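Local structure of DNA endonuclease I-CeuI (Chlamydomonas eugametos, 2EX5) at residues K70-A73 with L79-D82; G107-K112 with A117-T122; V150-N155 with M185-G190. The protein cuts a degenerate 17-19 base-pair DNA site with a staggered break, acting as a magnesium-dependent LAGLIDADG homodimer that drives homing of its group I intron. The protein carries 1 engineered substitution. All blocks are in the same frame, centred on the assembly; numbering follows the deposited sequence.

Contact 1 (K70-A73 with L79-D82); sequences KKLA and LVVD. With CA (calcium ion), chain F; nucleotides of chain B.
Lys70, running alongside Val80, carries its ammonium to the major-groove side of the guanine of DG20 of chain B, while both oxygens of the Asp82 carboxylate face a calcium ion. This is the turn end of the beta hairpin 63-71/79-90, part of the antiparallel sheet with which LAGLIDADG endonucleases read DNA. Lys70 and Val80 form a hydrogen-bonded antiparallel pair, with Val80 N 2.8 Å from Lys70 O; Lys71 and Leu79 follow as a non-hydrogen-bonded pair. On the face shared by Lys71 and Leu79, Leu79 packs on Leu174 of helix 171-185, and the Lys71 ammonium turns to Phe196 and Phe205. On the DNA face, Lys70 has CG between its backbone N and carbonyl carbon (chi1 52°), which presses CG against Val80 CG1 at a tight 3.3 Å. The Lys70 side chain then bends at chi3 and delivers NZ to N7 of DG20 at 2.6 Å, with a second, weak bond to O6 at 3.1 Å. With a leucine in its place, N7 of the guanine would probably lose its donor, and a water that also bonds Asp82 one of its two mates. Leu72 CD1 adds a looser touch on the same Val80 methyl. Asp82, a ligand of the second magnesium, binds calcium through OD1 at 2.6 Å and OD2 at 2.7 Å, and five waters complete the shell. The Lys70 and Asp82 charges do not meet directly: a single water accepts from Lys70 NZ at 2.8 Å and donates to Asp82 OD2 at 2.8 Å.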
loop_
_atom_site.group_PDB
_atom_site.type_symbol
_atom_site.label_atom_id
_atom_site.label_comp_id
_atom_site.label_asym_id
_atom_site.label_seq_id
_atom_site.Cartn_x
_atom_site.Cartn_y
_atom_site.Cartn_z
ATOM N N LYS C 70 0.885 -8.330 25.677
ATOM C CA LYS C 70 1.298 -9.737 25.730
ATOM C C LYS C 70 1.819 -10.121 27.092
ATOM O O LYS C 70 2.317 -9.301 27.843
ATOM C CB LYS C 70 2.359 -10.004 24.665
ATOM C CG LYS C 70 3.466 -8.964 24.842
ATOM C CD LYS C 70 4.716 -9.231 24.028
ATOM C CE LYS C 70 4.585 -8.920 22.569
ATOM N NZ LYS C 70 6.026 -8.902 22.192
ATOM N N LYS C 71 1.672 -11.395 27.426
ATOM C CA LYS C 71 2.099 -11.840 28.746
ATOM C C LYS C 71 3.627 -11.833 28.774
ATOM O O LYS C 71 4.278 -12.332 27.822
ATOM C CB LYS C 71 1.577 -13.255 29.052
ATOM C CG LYS C 71 0.208 -13.285 29.676
ATOM C CD LYS C 71 -0.295 -14.701 29.674
ATOM C CE LYS C 71 -1.233 -14.919 28.477
ATOM N NZ LYS C 71 -2.034 -13.658 28.120
ATOM N N LEU C 72 4.168 -11.293 29.864
ATOM C CA LEU C 72 5.541 -11.446 30.194
ATOM C C LEU C 72 5.630 -11.714 31.693
ATOM O O LEU C 72 5.497 -10.775 32.478
ATOM C CB LEU C 72 6.254 -10.165 29.866
ATOM C CG LEU C 72 7.701 -10.299 29.443
ATOM C CD1 LEU C 72 8.330 -8.933 29.112
ATOM C CD2 LEU C 72 8.444 -11.011 30.542
ATOM N N ALA C 73 5.901 -12.978 32.071
ATOM C CA ALA C 73 5.939 -13.465 33.486
ATOM C C ALA C 73 6.764 -12.644 34.477
ATOM O O ALA C 73 6.339 -12.430 35.636
ATOM C CB ALA C 73 6.374 -14.918 33.530
ATOM N N LEU C 79 2.357 -8.526 32.145
ATOM C CA LEU C 79 2.061 -8.227 30.772
ATOM C C LEU C 79 2.826 -6.981 30.300
ATOM O O LEU C 79 3.195 -6.134 31.083
ATOM C CB LEU C 79 0.542 -8.142 30.530
ATOM C CG LEU C 79 -0.224 -6.872 30.806
ATOM C CD1 LEU C 79 -1.822 -7.169 30.663
ATOM C CD2 LEU C 79 0.080 -6.434 32.172
ATOM N N VAL C 80 3.091 -6.888 29.021
ATOM C CA VAL C 80 3.832 -5.679 28.518
ATOM C C VAL C 80 3.018 -5.134 27.347
ATOM O O VAL C 80 2.429 -5.915 26.622
ATOM C CB VAL C 80 5.270 -6.002 28.039
ATOM C CG1 VAL C 80 5.234 -7.206 27.047
ATOM C CG2 VAL C 80 5.927 -4.736 27.322
ATOM N N VAL C 81 2.967 -3.825 27.227
ATOM C CA VAL C 81 2.334 -3.142 26.120
ATOM C C VAL C 81 3.448 -2.615 25.188
ATOM O O VAL C 81 4.356 -1.899 25.575
ATOM C CB VAL C 81 1.446 -1.990 26.663
ATOM C CG1 VAL C 81 0.575 -1.367 25.591
ATOM C CG2 VAL C 81 0.577 -2.495 27.867
ATOM N N ASP C 82 3.387 -2.965 23.930
ATOM C CA ASP C 82 4.584 -2.775 23.156
ATOM C C ASP C 82 4.324 -2.169 21.820
ATOM O O ASP C 82 3.804 -2.870 20.990
ATOM C CB ASP C 82 5.304 -4.110 22.975
ATOM C CG ASP C 82 6.858 -3.908 22.868
ATOM O OD1 ASP C 82 7.398 -2.884 23.401
ATOM O OD2 ASP C 82 7.529 -4.771 22.305
HETATM CA CA CA F . 9.765 -3.273 22.376
ATOM P P DG B 20 1.671 -14.658 22.797
ATOM O OP1 DG B 20 1.069 -16.009 22.889
ATOM O OP2 DG B 20 1.740 -13.818 24.002
ATOM O "O5'" DG B 20 3.158 -15.036 22.278
ATOM C "C5'" DG B 20 3.526 -15.983 21.216
ATOM C "C4'" DG B 20 4.966 -16.313 21.563
ATOM O "O4'" DG B 20 5.932 -15.387 20.938
ATOM C "C3'" DG B 20 5.227 -16.331 23.094
ATOM O "O3'" DG B 20 5.654 -17.651 23.422
ATOM C "C2'" DG B 20 6.309 -15.318 23.377
ATOM C "C1'" DG B 20 6.814 -14.902 21.990
ATOM N N9 DG B 20 6.931 -13.472 21.710
ATOM C C8 DG B 20 6.028 -12.505 22.008
ATOM N N7 DG B 20 6.428 -11.345 21.547
ATOM C C5 DG B 20 7.653 -11.575 20.951
ATOM C C6 DG B 20 8.539 -10.663 20.341
ATOM O O6 DG B 20 8.362 -9.457 20.165
ATOM N N1 DG B 20 9.672 -11.255 19.876
ATOM C C2 DG B 20 9.910 -12.575 20.010
ATOM N N2 DG B 20 11.090 -12.970 19.470
ATOM N N3 DG B 20 9.087 -13.445 20.630
ATOM C C4 DG B 20 7.968 -12.864 21.037
HETATM O O HOH W 1 6.120 -6.581 20.656
HETATM O O HOH W 2 12.191 -2.529 21.957
HETATM O O HOH W 3 8.801 -1.265 21.144
HETATM O O HOH W 4 9.845 -1.326 24.253
HETATM O O HOH W 5 10.208 -4.513 24.393
HETATM O O HOH W 6 9.977 -4.882 20.794
#

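Contact 2 (G107-K112 with A117-T122); sequences GRIRHK and ATLVLT. With nucleotides of chain A; nucleotides of chain B.
The beta hairpin of strands 108-111 and 118-123, one side of the DNA-reading sheet, is held by antiparallel backbone pairing centred on Arg110 and Val120. Arg110 N gives a hydrogen bond to Val120 O at 3.0 Å and Val120 N returns one to Arg110 O; further along, Lys112 N reaches Thr118 O at 2.8 Å. The two faces of the hairpin differ sharply. One is greasy: Ile109 crosses both leucines of the opposite strand, CG2 resting 3.9 Å from Leu119 CG and CG1 meeting CB of Leu121, and helix 94-104 covers this layer through Leu101. The other face looks to the DNA. There the Arg110 guanidinium is sandwiched, with Arg108 CB 3.5 Å above one face and C2' of DC7 of chain A over the opposite face, toward its rim, which limits the group's tilt, while NH1 donates in its own plane to OP2 of that nucleotide (3.1 Å, nearly straight at 166°). A water takes a weak bond from Arg110 NH2, donates to Val120 O and bonds Thr122 OG1 at 2.6 Å. Lys112 CB passes 3.2 Å from Thr118 OG1, a buried hydroxyl with no polar partner in the model; with CG anti to the backbone N (chi1 176°), the lysine runs on alongside Thr118 toward the DNA. Lys112 NZ makes a weak bond to N7 of DG16 of chain B at 3.4 Å, though the model is overcrowded there and the tip's position is doubtful. A hydrophobic face against a helix and a polar face against DNA are what the saddle-shaped sheet of LAGLIDADG homing endonucleases presents.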
loop_
_atom_site.group_PDB
_atom_site.type_symbol
_atom_site.label_atom_id
_atom_site.label_comp_id
_atom_site.label_asym_id
_atom_site.label_seq_id
_atom_site.Cartn_x
_atom_site.Cartn_y
_atom_site.Cartn_z
ATOM N N GLY C 107 16.537 1.584 11.911
ATOM C CA GLY C 107 15.684 0.547 11.402
ATOM C C GLY C 107 16.584 -0.534 10.943
ATOM O O GLY C 107 17.821 -0.387 10.895
ATOM N N ARG C 108 15.933 -1.669 10.667
ATOM C CA ARG C 108 16.530 -2.886 10.244
ATOM C C ARG C 108 15.568 -3.454 9.251
ATOM O O ARG C 108 14.395 -3.464 9.527
ATOM C CB ARG C 108 16.691 -3.823 11.429
ATOM C CG ARG C 108 17.710 -3.362 12.495
ATOM C CD ARG C 108 19.201 -3.397 11.936
ATOM N NE ARG C 108 20.163 -3.042 13.010
ATOM C CZ ARG C 108 20.551 -1.805 13.322
ATOM N NH1 ARG C 108 21.359 -1.646 14.378
ATOM N NH2 ARG C 108 20.138 -0.730 12.612
ATOM N N ILE C 109 16.116 -3.921 8.110
ATOM C CA ILE C 109 15.455 -4.719 7.107
ATOM C C ILE C 109 15.742 -6.215 7.255
ATOM O O ILE C 109 16.905 -6.681 7.298
ATOM C CB ILE C 109 15.814 -4.256 5.698
ATOM C CG1 ILE C 109 15.279 -2.815 5.482
ATOM C CG2 ILE C 109 15.299 -5.222 4.674
ATOM C CD1 ILE C 109 15.613 -2.196 4.181
ATOM N N ARG C 110 14.668 -7.004 7.340
ATOM C CA ARG C 110 14.850 -8.406 7.532
ATOM C C ARG C 110 13.851 -9.123 6.634
ATOM O O ARG C 110 12.884 -8.510 6.206
ATOM C CB ARG C 110 14.696 -8.760 9.006
ATOM C CG ARG C 110 15.484 -7.881 9.982
ATOM C CD ARG C 110 15.697 -8.626 11.419
ATOM N NE ARG C 110 16.158 -7.802 12.566
ATOM C CZ ARG C 110 15.456 -6.805 13.145
ATOM N NH1 ARG C 110 15.930 -6.113 14.202
ATOM N NH2 ARG C 110 14.269 -6.473 12.663
ATOM N N HIS C 111 14.090 -10.399 6.324
ATOM C CA HIS C 111 13.157 -11.225 5.617
ATOM C C HIS C 111 11.942 -11.530 6.521
ATOM O O HIS C 111 12.084 -11.899 7.700
ATOM C CB HIS C 111 13.847 -12.525 5.153
ATOM C CG HIS C 111 12.925 -13.527 4.526
ATOM N ND1 HIS C 111 12.631 -14.741 5.122
ATOM C CD2 HIS C 111 12.179 -13.479 3.392
ATOM C CE1 HIS C 111 11.790 -15.415 4.353
ATOM N NE2 HIS C 111 11.510 -14.672 3.288
ATOM N N LYS C 112 10.747 -11.330 5.987
ATOM C CA LYS C 112 9.548 -11.828 6.672
ATOM C C LYS C 112 9.470 -13.336 6.680
ATOM O O LYS C 112 9.212 -14.003 5.635
ATOM C CB LYS C 112 8.276 -11.281 6.048
ATOM C CG LYS C 112 7.049 -11.866 6.671
ATOM C CD LYS C 112 5.824 -11.229 5.946
ATOM C CE LYS C 112 4.777 -10.984 6.878
ATOM N NZ LYS C 112 5.020 -9.691 7.680
ATOM N N ALA C 117 9.363 -13.973 -0.481
ATOM C CA ALA C 117 10.386 -12.956 -0.853
ATOM C C ALA C 117 10.042 -11.555 -0.292
ATOM O O ALA C 117 10.615 -10.474 -0.713
ATOM C CB ALA C 117 10.652 -12.985 -2.375
ATOM N N THR C 118 9.194 -11.573 0.756
ATOM C CA THR C 118 8.972 -10.305 1.421
ATOM C C THR C 118 9.912 -9.813 2.501
ATOM O O THR C 118 10.383 -10.541 3.343
ATOM C CB THR C 118 7.512 -9.992 1.842
ATOM O OG1 THR C 118 7.404 -10.051 3.232
ATOM C CG2 THR C 118 6.494 -10.810 1.193
ATOM N N LEU C 119 10.068 -8.525 2.571
ATOM C CA LEU C 119 11.005 -7.952 3.525
ATOM C C LEU C 119 10.231 -7.049 4.463
ATOM O O LEU C 119 9.232 -6.592 4.059
ATOM C CB LEU C 119 11.993 -7.103 2.674
ATOM C CG LEU C 119 13.381 -7.648 2.229
ATOM C CD1 LEU C 119 13.594 -9.252 2.165
ATOM C CD2 LEU C 119 14.086 -6.857 1.077
ATOM N N VAL C 120 10.704 -6.740 5.674
ATOM C CA VAL C 120 9.991 -5.927 6.623
ATOM C C VAL C 120 11.037 -5.032 7.143
ATOM O O VAL C 120 12.111 -5.497 7.471
ATOM C CB VAL C 120 9.348 -6.726 7.792
ATOM C CG1 VAL C 120 8.624 -5.790 8.765
ATOM C CG2 VAL C 120 8.353 -7.625 7.247
ATOM N N LEU C 121 10.757 -3.735 7.237
ATOM C CA LEU C 121 11.595 -2.835 7.956
ATOM C C LEU C 121 10.905 -2.491 9.278
ATOM O O LEU C 121 9.727 -2.134 9.299
ATOM C CB LEU C 121 11.871 -1.597 7.035
ATOM C CG LEU C 121 12.268 -0.210 7.599
ATOM C CD1 LEU C 121 13.208 -0.202 8.657
ATOM C CD2 LEU C 121 12.849 0.556 6.489
ATOM N N THR C 122 11.623 -2.607 10.377
ATOM C CA THR C 122 11.093 -2.400 11.782
ATOM C C THR C 122 11.845 -1.365 12.568
ATOM O O THR C 122 13.085 -1.338 12.555
ATOM C CB THR C 122 11.129 -3.788 12.591
ATOM O OG1 THR C 122 10.451 -4.817 11.803
ATOM C CG2 THR C 122 10.389 -3.745 13.911
ATOM P P DC A 7 18.830 -7.707 16.113
ATOM O OP1 DC A 7 19.867 -8.675 15.683
ATOM O OP2 DC A 7 18.781 -6.314 15.524
ATOM O "O5'" DC A 7 17.558 -8.708 15.889
ATOM C "C5'" DC A 7 17.707 -10.098 16.415
ATOM C "C4'" DC A 7 16.500 -10.963 16.119
ATOM O "O4'" DC A 7 15.504 -10.627 17.126
ATOM C "C3'" DC A 7 15.841 -10.727 14.761
ATOM O "O3'" DC A 7 15.277 -11.878 14.279
ATOM C "C2'" DC A 7 14.632 -9.849 15.067
ATOM C "C1'" DC A 7 14.284 -10.452 16.445
ATOM N N1 DC A 7 13.208 -9.666 17.068
ATOM C C2 DC A 7 12.236 -10.275 17.887
ATOM O O2 DC A 7 12.376 -11.456 18.176
ATOM N N3 DC A 7 11.212 -9.538 18.371
ATOM C C4 DC A 7 11.142 -8.277 18.063
ATOM N N4 DC A 7 10.195 -7.528 18.591
ATOM C C5 DC A 7 12.124 -7.665 17.266
ATOM C C6 DC A 7 13.139 -8.365 16.796
ATOM P P DG B 16 -1.051 -3.468 3.243
ATOM O OP1 DG B 16 -2.011 -4.340 3.915
ATOM O OP2 DG B 16 -1.614 -2.433 2.341
ATOM O "O5'" DG B 16 0.050 -2.866 4.271
ATOM C "C5'" DG B 16 -0.070 -2.304 5.551
ATOM C "C4'" DG B 16 -0.879 -3.243 6.512
ATOM O "O4'" DG B 16 -0.631 -4.689 6.557
ATOM C "C3'" DG B 16 -0.749 -2.872 7.925
ATOM O "O3'" DG B 16 -2.217 -2.692 8.290
ATOM C "C2'" DG B 16 0.072 -4.020 8.536
ATOM C "C1'" DG B 16 -0.488 -5.242 7.834
ATOM N N9 DG B 16 0.463 -6.422 7.798
ATOM C C8 DG B 16 1.791 -6.420 7.387
ATOM N N7 DG B 16 2.413 -7.540 7.534
ATOM C C5 DG B 16 1.430 -8.389 8.043
ATOM C C6 DG B 16 1.474 -9.768 8.346
ATOM O O6 DG B 16 2.513 -10.467 8.234
ATOM N N1 DG B 16 0.264 -10.303 8.892
ATOM C C2 DG B 16 -0.859 -9.485 9.074
ATOM N N2 DG B 16 -2.045 -9.930 9.530
ATOM N N3 DG B 16 -0.884 -8.247 8.686
ATOM C C4 DG B 16 0.265 -7.739 8.208
HETATM O O HOH W 7 12.506 -5.960 10.592
#

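Contact 3 (V150-N155 with M185-G190); sequences VKRVAN and MRKQQG. With nucleotides of chain B.
One good hydrogen bond crosses this contact: Arg152, on helix 147-164, donates from NH2 to the backbone oxygen of Met185 at 2.8 Å, where helix 171-185 gives way to the loop. The oxygen lies near the guanidinium plane, whereas the donor sits somewhat off the carbonyl plane, by 21°. NH1 adds a weak bond to the same oxygen and another, also weak, to OP2 of DC18 of chain B; its further partner is Leu65 O of strand 63-71. The loop itself takes hold of that phosphate by its backbone. Lys187 N points almost straight at OP1 of DC18 (2.8 Å, 172°) and Gln188 N reaches the same OP1 at 3.2 Å, so two successive amides grip one oxygen. Packing comes next. The Met185 chain bends at its last torsion (chi3 66°), which lays CE 4.0 Å above the centre of one face of the Arg152 guanidinium. SD meanwhile lies 3.6 Å from CB of Asn155, the two side chains sliding past each other in opposite directions, and Ile67 touches the methionine from the sheet. Lys187 contributes its aliphatic part, CD lying 3.3 Å from Arg152 NH2. Charge is the third element: Arg152 and Lys187 gather positive charge beside the phosphates, which would probably favour DNA binding, and Lys187 has a long, weak ion pair with Glu148. Within the loop region, Arg186 is salt-bridged to Glu194. Residues 187-195 are a DNA-interacting region, and here its start shows a backbone-amide phosphate-binding site, packed against helix 147-164 through Met185 and Arg152.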
loop_
_atom_site.group_PDB
_atom_site.type_symbol
_atom_site.label_atom_id
_atom_site.label_comp_id
_atom_site.label_asym_id
_atom_site.label_seq_id
_atom_site.Cartn_x
_atom_site.Cartn_y
_atom_site.Cartn_z
ATOM N N VAL C 150 -4.471 9.279 11.091
ATOM C CA VAL C 150 -4.159 10.480 11.912
ATOM C C VAL C 150 -4.406 10.207 13.359
ATOM O O VAL C 150 -3.559 10.482 14.203
ATOM C CB VAL C 150 -4.992 11.790 11.465
ATOM C CG1 VAL C 150 -4.763 13.013 12.365
ATOM C CG2 VAL C 150 -4.741 12.102 10.070
ATOM N N LYS C 151 -5.548 9.647 13.678
ATOM C CA LYS C 151 -5.811 9.300 15.091
ATOM C C LYS C 151 -4.856 8.196 15.616
ATOM O O LYS C 151 -4.503 8.204 16.779
ATOM C CB LYS C 151 -7.299 8.872 15.224
ATOM C CG LYS C 151 -7.633 8.076 16.435
ATOM C CD LYS C 151 -9.061 7.428 16.213
ATOM C CE LYS C 151 -9.044 6.092 15.268
ATOM N NZ LYS C 151 -10.418 5.331 15.317
ATOM N N ARG C 152 -4.441 7.242 14.776
ATOM C CA ARG C 152 -3.476 6.188 15.250
ATOM C C ARG C 152 -2.157 6.851 15.577
ATOM O O ARG C 152 -1.529 6.593 16.574
ATOM C CB ARG C 152 -3.254 5.121 14.190
ATOM C CG ARG C 152 -4.433 4.253 13.959
ATOM C CD ARG C 152 -4.126 3.130 12.965
ATOM N NE ARG C 152 -3.268 2.102 13.530
ATOM C CZ ARG C 152 -3.670 1.056 14.279
ATOM N NH1 ARG C 152 -2.788 0.150 14.709
ATOM N NH2 ARG C 152 -4.940 0.906 14.597
ATOM N N VAL C 153 -1.747 7.777 14.741
ATOM C CA VAL C 153 -0.550 8.595 15.069
ATOM C C VAL C 153 -0.680 9.307 16.427
ATOM O O VAL C 153 0.313 9.337 17.225
ATOM C CB VAL C 153 -0.171 9.651 13.907
ATOM C CG1 VAL C 153 0.896 10.680 14.403
ATOM C CG2 VAL C 153 0.347 8.882 12.612
ATOM N N ALA C 154 -1.865 9.890 16.734
ATOM C CA ALA C 154 -1.933 10.698 17.954
ATOM C C ALA C 154 -1.886 9.732 19.130
ATOM O O ALA C 154 -1.268 9.939 20.168
ATOM C CB ALA C 154 -3.284 11.535 17.991
ATOM N N ASN C 155 -2.597 8.659 18.988
ATOM C CA ASN C 155 -2.635 7.648 20.064
ATOM C C ASN C 155 -1.313 6.901 20.294
ATOM O O ASN C 155 -0.975 6.634 21.446
ATOM C CB ASN C 155 -3.638 6.570 19.607
ATOM C CG ASN C 155 -5.029 6.901 20.012
ATOM O OD1 ASN C 155 -5.991 6.453 19.385
ATOM N ND2 ASN C 155 -5.147 7.700 21.018
ATOM N N MET C 185 -6.888 0.967 19.573
ATOM C CA MET C 185 -6.075 0.786 18.322
ATOM C C MET C 185 -6.009 -0.620 17.780
ATOM O O MET C 185 -5.376 -0.867 16.677
ATOM C CB MET C 185 -4.662 1.276 18.519
ATOM C CG MET C 185 -4.598 2.660 19.115
ATOM S SD MET C 185 -2.891 3.087 19.356
ATOM C CE MET C 185 -2.394 3.143 17.577
ATOM N N ARG C 186 -6.664 -1.569 18.487
ATOM C CA ARG C 186 -6.599 -2.947 17.969
ATOM C C ARG C 186 -7.164 -3.163 16.606
ATOM O O ARG C 186 -8.183 -2.614 16.247
ATOM C CB ARG C 186 -7.171 -3.975 18.924
ATOM C CG ARG C 186 -6.485 -4.025 20.235
ATOM C CD ARG C 186 -7.152 -5.099 21.076
ATOM N NE ARG C 186 -6.861 -6.449 20.588
ATOM C CZ ARG C 186 -7.194 -7.538 21.248
ATOM N NH1 ARG C 186 -7.934 -7.448 22.399
ATOM N NH2 ARG C 186 -6.832 -8.704 20.743
ATOM N N LYS C 187 -6.551 -4.008 15.803
ATOM C CA LYS C 187 -7.102 -4.286 14.472
ATOM C C LYS C 187 -7.367 -5.784 14.297
ATOM O O LYS C 187 -8.073 -6.202 13.339
ATOM C CB LYS C 187 -6.016 -3.953 13.469
ATOM C CG LYS C 187 -6.304 -2.929 12.484
ATOM C CD LYS C 187 -6.413 -1.631 13.046
ATOM C CE LYS C 187 -7.614 -1.011 12.470
ATOM N NZ LYS C 187 -7.890 -1.581 11.156
ATOM N N GLN C 188 -6.809 -6.588 15.197
ATOM C CA GLN C 188 -6.960 -8.091 15.135
ATOM C C GLN C 188 -7.654 -8.740 16.373
ATOM O O GLN C 188 -7.402 -9.891 16.655
ATOM C CB GLN C 188 -5.568 -8.760 14.976
ATOM C CG GLN C 188 -4.871 -8.332 13.739
ATOM C CD GLN C 188 -3.448 -8.787 13.682
ATOM O OE1 GLN C 188 -2.902 -8.899 12.610
ATOM N NE2 GLN C 188 -2.879 -9.154 14.813
ATOM N N GLN C 189 -8.432 -7.995 17.141
ATOM C CA GLN C 189 -9.279 -8.584 18.206
ATOM C C GLN C 189 -10.073 -9.777 17.688
ATOM O O GLN C 189 -10.674 -9.704 16.579
ATOM C CB GLN C 189 -10.215 -7.544 18.796
ATOM C CG GLN C 189 -11.095 -7.995 20.049
ATOM C CD GLN C 189 -11.595 -6.774 20.853
ATOM O OE1 GLN C 189 -12.050 -6.871 22.026
ATOM N NE2 GLN C 189 -11.470 -5.618 20.254
ATOM N N GLY C 190 -10.042 -10.894 18.449
ATOM C CA GLY C 190 -10.671 -12.162 17.986
ATOM C C GLY C 190 -9.818 -13.105 17.131
ATOM O O GLY C 190 -10.245 -14.248 16.785
ATOM P P DC B 18 -2.979 -4.616 15.717
ATOM O OP1 DC B 18 -4.124 -5.245 16.392
ATOM O OP2 DC B 18 -2.975 -3.159 15.542
ATOM O "O5'" DC B 18 -1.614 -4.831 16.508
ATOM C "C5'" DC B 18 -1.170 -5.846 17.475
ATOM C "C4'" DC B 18 -1.204 -7.278 16.934
ATOM O "O4'" DC B 18 -0.378 -7.376 15.758
ATOM C "C3'" DC B 18 -0.613 -8.340 17.853
ATOM O "O3'" DC B 18 -1.663 -8.828 18.686
ATOM C "C2'" DC B 18 -0.019 -9.443 16.941
ATOM C "C1'" DC B 18 0.350 -8.592 15.743
ATOM N N1 DC B 18 1.840 -8.232 15.394
ATOM C C2 DC B 18 2.640 -9.300 15.043
ATOM O O2 DC B 18 2.066 -10.361 15.177
ATOM N N3 DC B 18 3.957 -9.143 14.625
ATOM C C4 DC B 18 4.418 -7.900 14.527
ATOM N N4 DC B 18 5.694 -7.804 14.141
ATOM C C5 DC B 18 3.636 -6.755 14.894
ATOM C C6 DC B 18 2.336 -6.945 15.339
ATOM P P DA B 17 -2.451 -2.098 9.670
ATOM O OP1 DA B 17 -3.860 -1.678 9.636
ATOM O OP2 DA B 17 -1.372 -1.129 10.040
ATOM O "O5'" DA B 17 -2.212 -3.300 10.727
ATOM C "C5'" DA B 17 -3.162 -4.469 10.776
ATOM C "C4'" DA B 17 -2.741 -5.376 11.932
ATOM O "O4'" DA B 17 -1.537 -6.075 11.447
ATOM C "C3'" DA B 17 -2.278 -4.634 13.150
ATOM O "O3'" DA B 17 -2.943 -5.206 14.240
ATOM C "C2'" DA B 17 -0.724 -4.928 13.169
ATOM C "C1'" DA B 17 -0.622 -6.255 12.456
ATOM N N9 DA B 17 0.716 -6.724 11.980
ATOM C C8 DA B 17 1.835 -5.994 11.527
ATOM N N7 DA B 17 2.839 -6.752 11.198
ATOM C C5 DA B 17 2.410 -8.073 11.486
ATOM C C6 DA B 17 3.004 -9.371 11.398
ATOM N N6 DA B 17 4.255 -9.645 11.004
ATOM N N1 DA B 17 2.251 -10.449 11.754
ATOM C C2 DA B 17 0.978 -10.259 12.197
ATOM N N3 DA B 17 0.278 -9.097 12.296
ATOM C C4 DA B 17 1.082 -8.041 11.940
#

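From the N terminus the chain passes through helices 10-26, 29-40 and 49-62 before entering the sheet. Contact 1 then closes a short loop of five residues between 70-73 and 79-82. After helix 94-104, contact 2 closes a still shorter one, four residues between 107-112 and 117-122. Contact 3 spans 29 residues, mostly helical, to join helix 147-164 to the loop after helix 171-185. All three come in series; none nests or crosses. Contacts 1 and 2 share one sheet, since strands 79-90 and 118-123 are neighbours in it, though their centres are 24 Å apart. Contact 3 lies beyond the chain's centre from contact 2, and each touches the bound DNA.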